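Local coordinates for protein NAD(P)H dehydrogenase (quinone) (Mycobacterium tuberculosis, PDB 1XDI) that catalyses the reduction of quinones such as menadione by NADH or NADPH, using one bound FAD per subunit of a homotetramer, at residues E16-A21 with G332-Y337; K80-P84 with L178-P182; M397-K403 with G416-P421; F241-A247 with V258-D262. All blocks are in the same frame, centred on the assembly; numbering follows the deposited sequence.

Contact 1: E16-A21 with G332-Y337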
# COMPACT_ATOMS: atom_id res chain seq x y z
N GLU A 16 -6.81 -16.83 23.84
CA GLU A 16 -6.26 -16.63 22.58
C GLU A 16 -5.34 -15.55 22.62
O GLU A 16 -4.84 -14.99 21.64
CB GLU A 16 -7.34 -16.36 21.61
CG GLU A 16 -6.83 -16.61 20.23
CD GLU A 16 -7.88 -17.24 19.35
OE1 GLU A 16 -9.06 -17.19 19.70
OE2 GLU A 16 -7.51 -17.80 18.30
N ALA A 17 -4.98 -15.25 23.88
CA ALA A 17 -3.99 -14.25 24.27
C ALA A 17 -2.85 -15.18 24.70
O ALA A 17 -1.66 -14.91 24.50
CB ALA A 17 -4.47 -13.42 25.46
N ALA A 18 -3.25 -16.31 25.30
CA ALA A 18 -2.30 -17.32 25.76
C ALA A 18 -1.69 -17.98 24.54
O ALA A 18 -0.49 -18.21 24.48
CB ALA A 18 -3.02 -18.36 26.61
N LEU A 19 -2.55 -18.27 23.58
CA LEU A 19 -2.12 -18.92 22.36
C LEU A 19 -1.02 -18.12 21.71
O LEU A 19 -0.01 -18.68 21.37
CB LEU A 19 -3.30 -19.03 21.39
CG LEU A 19 -3.48 -20.41 20.77
CD1 LEU A 19 -3.23 -21.48 21.81
CD2 LEU A 19 -4.90 -20.57 20.27
N VAL A 20 -1.24 -16.81 21.56
CA VAL A 20 -0.28 -15.89 20.94
C VAL A 20 0.94 -15.83 21.79
O VAL A 20 2.03 -15.77 21.26
CB VAL A 20 -0.86 -14.40 20.77
CG1 VAL A 20 0.26 -13.34 20.97
CG2 VAL A 20 -1.51 -14.24 19.38
N ALA A 21 0.75 -15.83 23.10
CA ALA A 21 1.85 -15.77 24.06
C ALA A 21 2.82 -16.90 23.94
O ALA A 21 3.98 -16.70 23.66
CB ALA A 21 1.32 -15.74 25.47
N GLY A 332 -7.10 -9.68 23.63
CA GLY A 332 -6.11 -10.45 24.36
C GLY A 332 -4.85 -10.53 23.54
O GLY A 332 -3.72 -10.45 24.05
N ARG A 333 -5.06 -10.71 22.24
CA ARG A 333 -3.96 -10.82 21.26
C ARG A 333 -3.07 -9.51 21.35
O ARG A 333 -1.85 -9.58 21.56
CB ARG A 333 -4.59 -11.04 19.85
CG ARG A 333 -3.89 -11.99 18.87
CD ARG A 333 -4.82 -13.13 18.28
NE ARG A 333 -6.02 -12.63 17.62
CZ ARG A 333 -7.05 -13.39 17.25
NH1 ARG A 333 -7.03 -14.70 17.47
NH2 ARG A 333 -8.14 -12.84 16.75
N ILE A 334 -3.69 -8.34 21.23
CA ILE A 334 -2.99 -7.06 21.30
C ILE A 334 -2.36 -6.84 22.67
O ILE A 334 -1.37 -6.16 22.76
CB ILE A 334 -3.95 -5.90 20.91
CG1 ILE A 334 -4.27 -6.00 19.45
CG2 ILE A 334 -3.35 -4.58 21.08
CD1 ILE A 334 -5.57 -5.44 19.16
N ALA A 335 -2.89 -7.42 23.75
CA ALA A 335 -2.29 -7.27 25.09
C ALA A 335 -1.07 -8.16 25.21
O ALA A 335 -0.19 -7.91 26.02
CB ALA A 335 -3.26 -7.62 26.21
N MET A 336 -1.00 -9.22 24.43
CA MET A 336 0.18 -10.01 24.52
C MET A 336 1.21 -9.33 23.69
O MET A 336 2.37 -9.29 24.08
CB MET A 336 -0.09 -11.42 24.04
CG MET A 336 -1.01 -12.18 25.01
SD MET A 336 -0.27 -12.28 26.64
CE MET A 336 -1.05 -10.90 27.57
N TYR A 337 0.80 -8.76 22.56
CA TYR A 337 1.76 -8.09 21.68
C TYR A 337 2.41 -6.88 22.38
O TYR A 337 3.63 -6.63 22.26
CB TYR A 337 1.11 -7.64 20.33
CG TYR A 337 0.60 -8.76 19.38
CD1 TYR A 337 1.25 -9.99 19.30
CD2 TYR A 337 -0.59 -8.59 18.62
CE1 TYR A 337 0.74 -11.01 18.51
CE2 TYR A 337 -1.11 -9.61 17.83
CZ TYR A 337 -0.44 -10.83 17.79
OH TYR A 337 -0.94 -11.88 17.04
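E16, A17, V20 and A21 line the side of helix 12-24, which follows the glycine-rich turn of the FAD-binding Rossmann fold, where it packs against G332, R333, M336 and Y337 of helix 325-339. The two helix segments cross at -37° with their axes 7.8 Å apart. Small residues permit this closeness: the CA atoms of A17 and G332 are 4.4 Å apart, and G332 brings no side chain into the crossing. V20 points at the other helix and buries the most surface against it. Its CG1 touches M336 CB at 3.6 Å and lies 3.4 Å from Y337 CE1, approaching the ring obliquely, while its CG2 rests on the aliphatic CG of R333. Branching at CB thus lets one short residue meet three neighbours. M336 bends at chi2 and chi3, and its SD reaches A21 CB at 4.0 Å.

E16 swings CG opposite its backbone N (chi1 -161°) and runs beside R333, the two pointing the same way. OE2 forms a salt bridge with R333 NH1 at 3.2 Å, arriving at the guanidinium edge, although the two planes are turned 72° apart. E459 of the second subunit packs on both residues and R462 of that subunit lies near R333, so the E16 carboxylate may ease the meeting of the two arginines. Such neighbouring helices, packed beside the parallel sheet through I5, belong to the FAD domain of the pyridine nucleotide-disulphide oxidoreductases.

Contact 2: K80-P84 with L178-P182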
# COMPACT_ATOMS: atom_id res chain seq x y z
N LYS A 80 -41.97 -35.02 12.30
CA LYS A 80 -41.48 -34.84 13.66
C LYS A 80 -40.19 -34.00 13.81
O LYS A 80 -39.20 -34.22 13.12
CB LYS A 80 -41.18 -36.19 14.31
CG LYS A 80 -42.33 -37.11 14.66
CD LYS A 80 -41.72 -38.32 15.48
CE LYS A 80 -42.76 -39.25 16.17
NZ LYS A 80 -42.15 -39.97 17.35
N ILE A 81 -40.20 -33.07 14.75
CA ILE A 81 -39.05 -32.22 15.08
C ILE A 81 -38.68 -32.71 16.46
O ILE A 81 -39.51 -32.69 17.34
CB ILE A 81 -39.47 -30.77 15.19
CG1 ILE A 81 -39.45 -30.11 13.82
CG2 ILE A 81 -38.56 -30.04 16.13
CD1 ILE A 81 -40.12 -28.72 13.79
N SER A 82 -37.46 -33.14 16.66
CA SER A 82 -37.05 -33.65 17.97
C SER A 82 -36.19 -32.74 18.82
O SER A 82 -34.99 -32.96 18.92
CB SER A 82 -36.27 -34.94 17.81
OG SER A 82 -35.69 -35.23 19.05
N LEU A 83 -36.78 -31.75 19.45
CA LEU A 83 -36.00 -30.80 20.26
C LEU A 83 -34.88 -31.40 21.12
O LEU A 83 -33.77 -30.89 21.14
CB LEU A 83 -36.95 -29.93 21.11
CG LEU A 83 -36.79 -28.40 21.19
CD1 LEU A 83 -36.41 -28.13 22.57
CD2 LEU A 83 -35.74 -27.81 20.23
N PRO A 84 -35.14 -32.51 21.82
CA PRO A 84 -34.07 -33.07 22.64
C PRO A 84 -32.81 -33.44 21.89
O PRO A 84 -31.71 -33.26 22.43
CB PRO A 84 -34.72 -34.27 23.30
CG PRO A 84 -36.12 -33.89 23.38
CD PRO A 84 -36.36 -33.29 22.02
N LEU A 178 -35.01 -27.44 27.88
CA LEU A 178 -36.39 -27.78 27.63
C LEU A 178 -36.45 -29.06 26.80
O LEU A 178 -35.58 -29.27 25.94
CB LEU A 178 -37.08 -26.70 26.81
CG LEU A 178 -36.99 -25.24 27.20
CD1 LEU A 178 -37.56 -24.49 26.05
CD2 LEU A 178 -37.77 -24.91 28.48
N ASP A 179 -37.48 -29.88 27.01
CA ASP A 179 -37.63 -31.11 26.23
C ASP A 179 -38.73 -31.02 25.20
O ASP A 179 -39.11 -32.03 24.59
CB ASP A 179 -37.86 -32.31 27.12
CG ASP A 179 -36.57 -32.82 27.75
OD1 ASP A 179 -35.62 -33.19 26.97
OD2 ASP A 179 -36.52 -32.83 29.01
N ALA A 180 -39.26 -29.81 25.01
CA ALA A 180 -40.33 -29.61 24.04
C ALA A 180 -40.44 -28.17 23.59
O ALA A 180 -40.18 -27.25 24.36
CB ALA A 180 -41.63 -30.06 24.61
N LEU A 181 -40.82 -27.94 22.34
CA LEU A 181 -40.97 -26.57 21.88
C LEU A 181 -42.06 -25.81 22.65
O LEU A 181 -43.12 -26.33 22.93
CB LEU A 181 -41.32 -26.54 20.39
CG LEU A 181 -40.27 -27.06 19.44
CD1 LEU A 181 -40.74 -26.76 18.04
CD2 LEU A 181 -38.92 -26.39 19.67
N PRO A 182 -41.81 -24.58 23.00
CA PRO A 182 -42.84 -23.84 23.72
C PRO A 182 -44.10 -23.68 22.90
O PRO A 182 -44.06 -23.64 21.69
CB PRO A 182 -42.15 -22.50 23.96
CG PRO A 182 -40.72 -22.94 24.22
CD PRO A 182 -40.52 -23.87 23.05
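L83 and P84, in the first turn of helix 83-107, meet L178, D179 and L181 of the loop that leads from strand 169-171 to strand 185-188 of the second parallel sheet. Apolar packing dominates. L83 points its CB at the loop and crosses L181 obliquely, its CG 3.3 Å from L181 CD2. L181 holds CG opposite its own carbonyl carbon (chi1 -65°), which brings the CD2 methyl onto L83. Branched leucines suit both places, since each can also touch a further neighbour: L204 packs on both, and F54 of helix 48-64 covers L83. I81 adds a looser contact, CG2 to L181 CD1 at 4.4 Å, while F72 of the second subunit packs on I81.

The polar groups touch carbon rather than forming bonds across the contact. S82 occupies the N-cap position, its OG making a weak bond to Q85 N. P84 suits the turn that follows, where a helix makes no demand on the backbone N-H that proline lacks. The D179 side chain crosses the proline ring at about a right angle, with OD1 3.7 Å from P84 CG. Elsewhere, the methyl carbon CD1 of L83 lies 3.7 Å from the backbone atom L178 O.

Contact 3: M397-K403 with G416-P421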
# COMPACT_ATOMS: atom_id res chain seq x y z
N MET A 397 -32.64 -16.21 -3.15
CA MET A 397 -32.54 -14.99 -2.35
C MET A 397 -33.19 -13.91 -3.16
O MET A 397 -32.82 -13.70 -4.32
CB MET A 397 -31.09 -14.56 -2.15
CG MET A 397 -30.19 -15.54 -1.48
SD MET A 397 -28.51 -14.92 -1.49
CE MET A 397 -27.65 -16.42 -1.69
N ARG A 398 -34.13 -13.22 -2.54
CA ARG A 398 -34.82 -12.15 -3.21
C ARG A 398 -34.68 -10.78 -2.52
O ARG A 398 -35.04 -9.76 -3.08
CB ARG A 398 -36.26 -12.55 -3.35
CG ARG A 398 -36.38 -13.74 -4.22
CD ARG A 398 -37.82 -14.09 -4.44
NE ARG A 398 -38.59 -12.92 -4.83
CZ ARG A 398 -38.33 -12.19 -5.91
NH1 ARG A 398 -37.33 -12.53 -6.73
NH2 ARG A 398 -39.07 -11.11 -6.16
N HIS A 399 -34.10 -10.74 -1.34
CA HIS A 399 -34.01 -9.47 -0.68
C HIS A 399 -32.63 -9.13 -0.16
O HIS A 399 -32.44 -8.10 0.54
CB HIS A 399 -35.02 -9.45 0.45
CG HIS A 399 -36.40 -9.80 -0.01
ND1 HIS A 399 -37.21 -8.91 -0.67
CD2 HIS A 399 -37.11 -10.95 0.09
CE1 HIS A 399 -38.36 -9.49 -0.95
NE2 HIS A 399 -38.32 -10.73 -0.50
N GLY A 400 -31.65 -9.97 -0.54
CA GLY A 400 -30.29 -9.71 -0.11
C GLY A 400 -29.68 -8.56 -0.88
O GLY A 400 -30.21 -8.14 -1.94
N PHE A 401 -28.55 -8.04 -0.38
CA PHE A 401 -27.86 -6.93 -1.08
C PHE A 401 -26.48 -6.68 -0.54
O PHE A 401 -26.14 -7.12 0.54
CB PHE A 401 -28.69 -5.62 -1.00
CG PHE A 401 -28.79 -5.02 0.41
CD1 PHE A 401 -27.70 -4.41 1.00
CD2 PHE A 401 -29.96 -5.05 1.11
CE1 PHE A 401 -27.78 -3.86 2.26
CE2 PHE A 401 -30.04 -4.49 2.36
CZ PHE A 401 -28.96 -3.90 2.93
N VAL A 402 -25.69 -5.93 -1.29
CA VAL A 402 -24.36 -5.54 -0.86
C VAL A 402 -24.25 -4.05 -0.95
O VAL A 402 -24.55 -3.48 -1.97
CB VAL A 402 -23.29 -6.10 -1.75
CG1 VAL A 402 -21.92 -5.53 -1.36
CG2 VAL A 402 -23.32 -7.60 -1.63
N LYS A 403 -23.82 -3.44 0.16
CA LYS A 403 -23.55 -1.99 0.28
C LYS A 403 -22.05 -1.75 0.51
O LYS A 403 -21.48 -2.28 1.43
CB LYS A 403 -24.28 -1.35 1.49
CG LYS A 403 -25.70 -0.78 1.25
CD LYS A 403 -26.19 0.06 2.47
CE LYS A 403 -27.70 0.41 2.37
NZ LYS A 403 -28.30 1.11 3.58
N GLY A 416 -18.95 -1.15 4.63
CA GLY A 416 -19.65 -2.07 3.75
C GLY A 416 -20.71 -2.73 4.61
O GLY A 416 -20.54 -2.77 5.82
N VAL A 417 -21.82 -3.16 4.01
CA VAL A 417 -22.89 -3.87 4.74
C VAL A 417 -23.31 -4.95 3.80
O VAL A 417 -23.41 -4.72 2.61
CB VAL A 417 -24.22 -3.08 5.02
CG1 VAL A 417 -25.25 -4.06 5.54
CG2 VAL A 417 -24.04 -1.96 6.03
N VAL A 418 -23.58 -6.12 4.35
CA VAL A 418 -23.95 -7.27 3.54
C VAL A 418 -25.08 -7.98 4.22
O VAL A 418 -24.93 -8.38 5.39
CB VAL A 418 -22.81 -8.31 3.38
CG1 VAL A 418 -23.25 -9.40 2.47
CG2 VAL A 418 -21.59 -7.70 2.83
N VAL A 419 -26.18 -8.12 3.51
CA VAL A 419 -27.31 -8.85 4.00
C VAL A 419 -27.50 -10.05 3.06
O VAL A 419 -27.96 -9.85 1.93
CB VAL A 419 -28.55 -7.98 4.02
CG1 VAL A 419 -29.82 -8.82 4.10
CG2 VAL A 419 -28.49 -7.09 5.21
N ALA A 420 -27.13 -11.25 3.49
CA ALA A 420 -27.32 -12.48 2.69
C ALA A 420 -27.19 -13.73 3.59
O ALA A 420 -26.83 -13.60 4.78
CB ALA A 420 -26.33 -12.56 1.58
N PRO A 421 -27.44 -14.94 3.04
CA PRO A 421 -27.34 -16.13 3.90
C PRO A 421 -25.99 -16.34 4.57
O PRO A 421 -25.95 -16.83 5.71
CB PRO A 421 -27.73 -17.27 2.98
CG PRO A 421 -28.53 -16.60 1.88
CD PRO A 421 -27.81 -15.32 1.66
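F401 turns a ring face to V419 across the antiparallel hairpin of strands 401-407 and 413-420, in the dimerisation domain of the family. The phenylalanine has chi1 68°, placing CG between the backbone N and the carbonyl carbon, and this carries the ring over to the partner strand. There V419 CB sits over that face in a CH-pi contact, 4.2 Å from the centroid and 14° off its normal. V417 CG1 comes up obliquely at 4.1 Å from F401 CE1. Beta-branched valines fit extended strands; here V419 gives the ring its CB and V417 a methyl near CE1. This surface, formed by F401, V417 and V419, faces helix 223-235, where V228 covers F401 and V419. K403 shares it: CB packs on V417 CB, and its extended chain carries NZ on to salt bridges with D224 and D222, so the buried lysine places its charge beside two carboxylates.

V402 and V418 turn to the other face, where V418 packs against helix 423-436. Four backbone bonds fix the register of the hydrogen-bonded pairs F401-V419 and K403-V417. V419 N reaches F401 O at 3.1 Å, close to straight at 169°, and K403 N reaches V417 O at 2.8 Å. Beyond the strand, G400 passes V419 O without a side chain in the way. M397 and P421 then meet tip to tip, the flexible thioether fitting itself to the rigid ring, with M397 SD beside P421 CD and M397 CE 3.7 Å from P421 CG.

Contact 4: F241-A247 with V258-D262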
# COMPACT_ATOMS: atom_id res chain seq x y z
N PHE A 241 -44.92 -5.93 20.84
CA PHE A 241 -45.46 -4.74 21.52
C PHE A 241 -44.23 -3.81 21.44
O PHE A 241 -43.22 -4.07 22.12
CB PHE A 241 -45.75 -4.96 23.03
CG PHE A 241 -46.88 -5.91 23.33
CD1 PHE A 241 -48.19 -5.57 23.04
CD2 PHE A 241 -46.62 -7.14 23.95
CE1 PHE A 241 -49.22 -6.43 23.37
CE2 PHE A 241 -47.64 -8.01 24.29
CZ PHE A 241 -48.94 -7.66 24.00
N LYS A 242 -44.30 -2.75 20.63
CA LYS A 242 -43.17 -1.80 20.54
C LYS A 242 -43.13 -0.95 21.78
O LYS A 242 -44.15 -0.75 22.40
CB LYS A 242 -43.31 -0.82 19.36
CG LYS A 242 -43.24 -1.42 17.95
CD LYS A 242 -44.27 -0.75 17.07
CE LYS A 242 -44.05 -1.04 15.62
NZ LYS A 242 -43.37 0.16 15.07
N ASN A 243 -41.95 -0.44 22.10
CA ASN A 243 -41.72 0.47 23.22
C ASN A 243 -42.31 0.10 24.55
O ASN A 243 -42.97 0.91 25.19
CB ASN A 243 -42.19 1.87 22.85
CG ASN A 243 -41.58 2.36 21.56
OD1 ASN A 243 -40.37 2.22 21.32
ND2 ASN A 243 -42.41 2.95 20.70
N ALA A 244 -42.06 -1.12 24.98
CA ALA A 244 -42.59 -1.52 26.25
C ALA A 244 -41.49 -2.25 26.98
O ALA A 244 -40.60 -2.84 26.36
CB ALA A 244 -43.79 -2.41 26.04
N ARG A 245 -41.52 -2.14 28.30
CA ARG A 245 -40.55 -2.80 29.15
C ARG A 245 -41.36 -3.73 30.07
O ARG A 245 -42.51 -3.43 30.44
CB ARG A 245 -39.77 -1.79 29.99
CG ARG A 245 -39.11 -0.59 29.26
CD ARG A 245 -38.22 0.23 30.27
NE ARG A 245 -37.75 1.53 29.77
CZ ARG A 245 -36.96 2.38 30.45
NH1 ARG A 245 -36.55 2.07 31.68
NH2 ARG A 245 -36.59 3.57 29.91
N ALA A 246 -40.78 -4.86 30.43
CA ALA A 246 -41.50 -5.76 31.29
C ALA A 246 -41.36 -5.32 32.76
O ALA A 246 -40.26 -5.33 33.32
CB ALA A 246 -40.99 -7.14 31.11
N ALA A 247 -42.47 -4.93 33.37
CA ALA A 247 -42.53 -4.52 34.76
C ALA A 247 -42.24 -5.73 35.66
O ALA A 247 -41.72 -5.60 36.76
CB ALA A 247 -43.90 -3.97 35.04
N VAL A 258 -46.61 -12.19 31.58
CA VAL A 258 -45.67 -11.05 31.45
C VAL A 258 -46.47 -9.76 31.66
O VAL A 258 -47.52 -9.56 31.04
CB VAL A 258 -44.90 -10.99 30.05
CG1 VAL A 258 -44.00 -9.81 30.07
CG2 VAL A 258 -43.95 -12.22 29.83
N THR A 259 -46.00 -8.90 32.56
CA THR A 259 -46.70 -7.64 32.82
C THR A 259 -45.76 -6.49 32.52
O THR A 259 -44.64 -6.46 33.04
CB THR A 259 -47.10 -7.49 34.29
OG1 THR A 259 -47.72 -8.70 34.72
CG2 THR A 259 -48.08 -6.37 34.45
N MET A 260 -46.19 -5.55 31.70
CA MET A 260 -45.27 -4.48 31.40
C MET A 260 -45.68 -3.16 31.99
O MET A 260 -46.85 -2.92 32.25
CB MET A 260 -44.97 -4.40 29.88
CG MET A 260 -46.17 -4.39 28.95
SD MET A 260 -45.80 -5.23 27.38
CE MET A 260 -47.31 -5.97 27.01
N THR A 261 -44.69 -2.31 32.21
CA THR A 261 -44.84 -1.00 32.83
C THR A 261 -46.04 -0.16 32.48
O THR A 261 -46.33 0.79 33.19
CB THR A 261 -43.61 -0.17 32.58
OG1 THR A 261 -43.52 0.12 31.18
CG2 THR A 261 -42.39 -0.95 33.02
N ASP A 262 -46.74 -0.52 31.42
CA ASP A 262 -47.93 0.21 31.02
C ASP A 262 -49.20 -0.40 31.59
O ASP A 262 -50.28 0.18 31.45
CB ASP A 262 -48.06 0.28 29.49
CG ASP A 262 -48.31 -1.09 28.83
OD1 ASP A 262 -48.39 -2.09 29.56
OD2 ASP A 262 -48.41 -1.15 27.56
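A first torsion of 50° sets M260 CG between its backbone N and carbonyl carbon, and further bends at chi2 and chi3 lead the thioether to F241. F241 answers with CG opposite its carbonyl carbon (chi1 -68°), turning a ring face to the methyl. M260 CE lies over that face, 3.5 Å from the centroid and offset toward the rim at CD2 and CE2, in a CH-pi contact; the two side chains cross at about a right angle. SD sits obliquely at 4.5 Å from the same centroid, which makes this a Met-aromatic pair. The sulfur also lies 3.7 Å from A244 CB, which points toward it and is short enough to pack against it. V266 of the neighbouring strand and V211 of the parallel sheet touch the methionine too, so its side chain joins its own sheet to the parallel one.

The backbones approach at A246 and M260, a non-hydrogen-bonded antiparallel pair from which the side chains diverge. A246 CB touches V258 CG1 at 4.2 Å. The flanking bonds are modest: A247 N to T259 O is weak at an angle of 118°, and the position of R245 O, which accepts from T261 N, is uncertain. Here the parallel sheet ending in strand 239-241 passes into the antiparallel sheet of strands 246-251, 256-260 and 265-268. Since the bonds between these two segments are few, dispersion probably contributes much to their cohesion, with the methyl of M260 over the aromatic face and its polarisable sulfur obliquely beside it.

Overall arrangement
Contact 1 lies nearest the cofactor, with the E16 side chain about 8 Å from FAD. It closes a long loop of chain within which contacts 2 and 4 are nested, both on the opposite side of the chain's centre from it, with centres 40 and 43 Å away. Contacts 2 and 4 are nearer one another, about 12 Å between nearest atoms, and each involves the chain around the second parallel sheet. Contact 3 belongs to the dimerisation domain and follows the others in sequence; its centre is 32 to 34 Å from theirs. Contacts 1 and 2 both touch the second subunit, whereas contacts 3 and 4 meet no other chain.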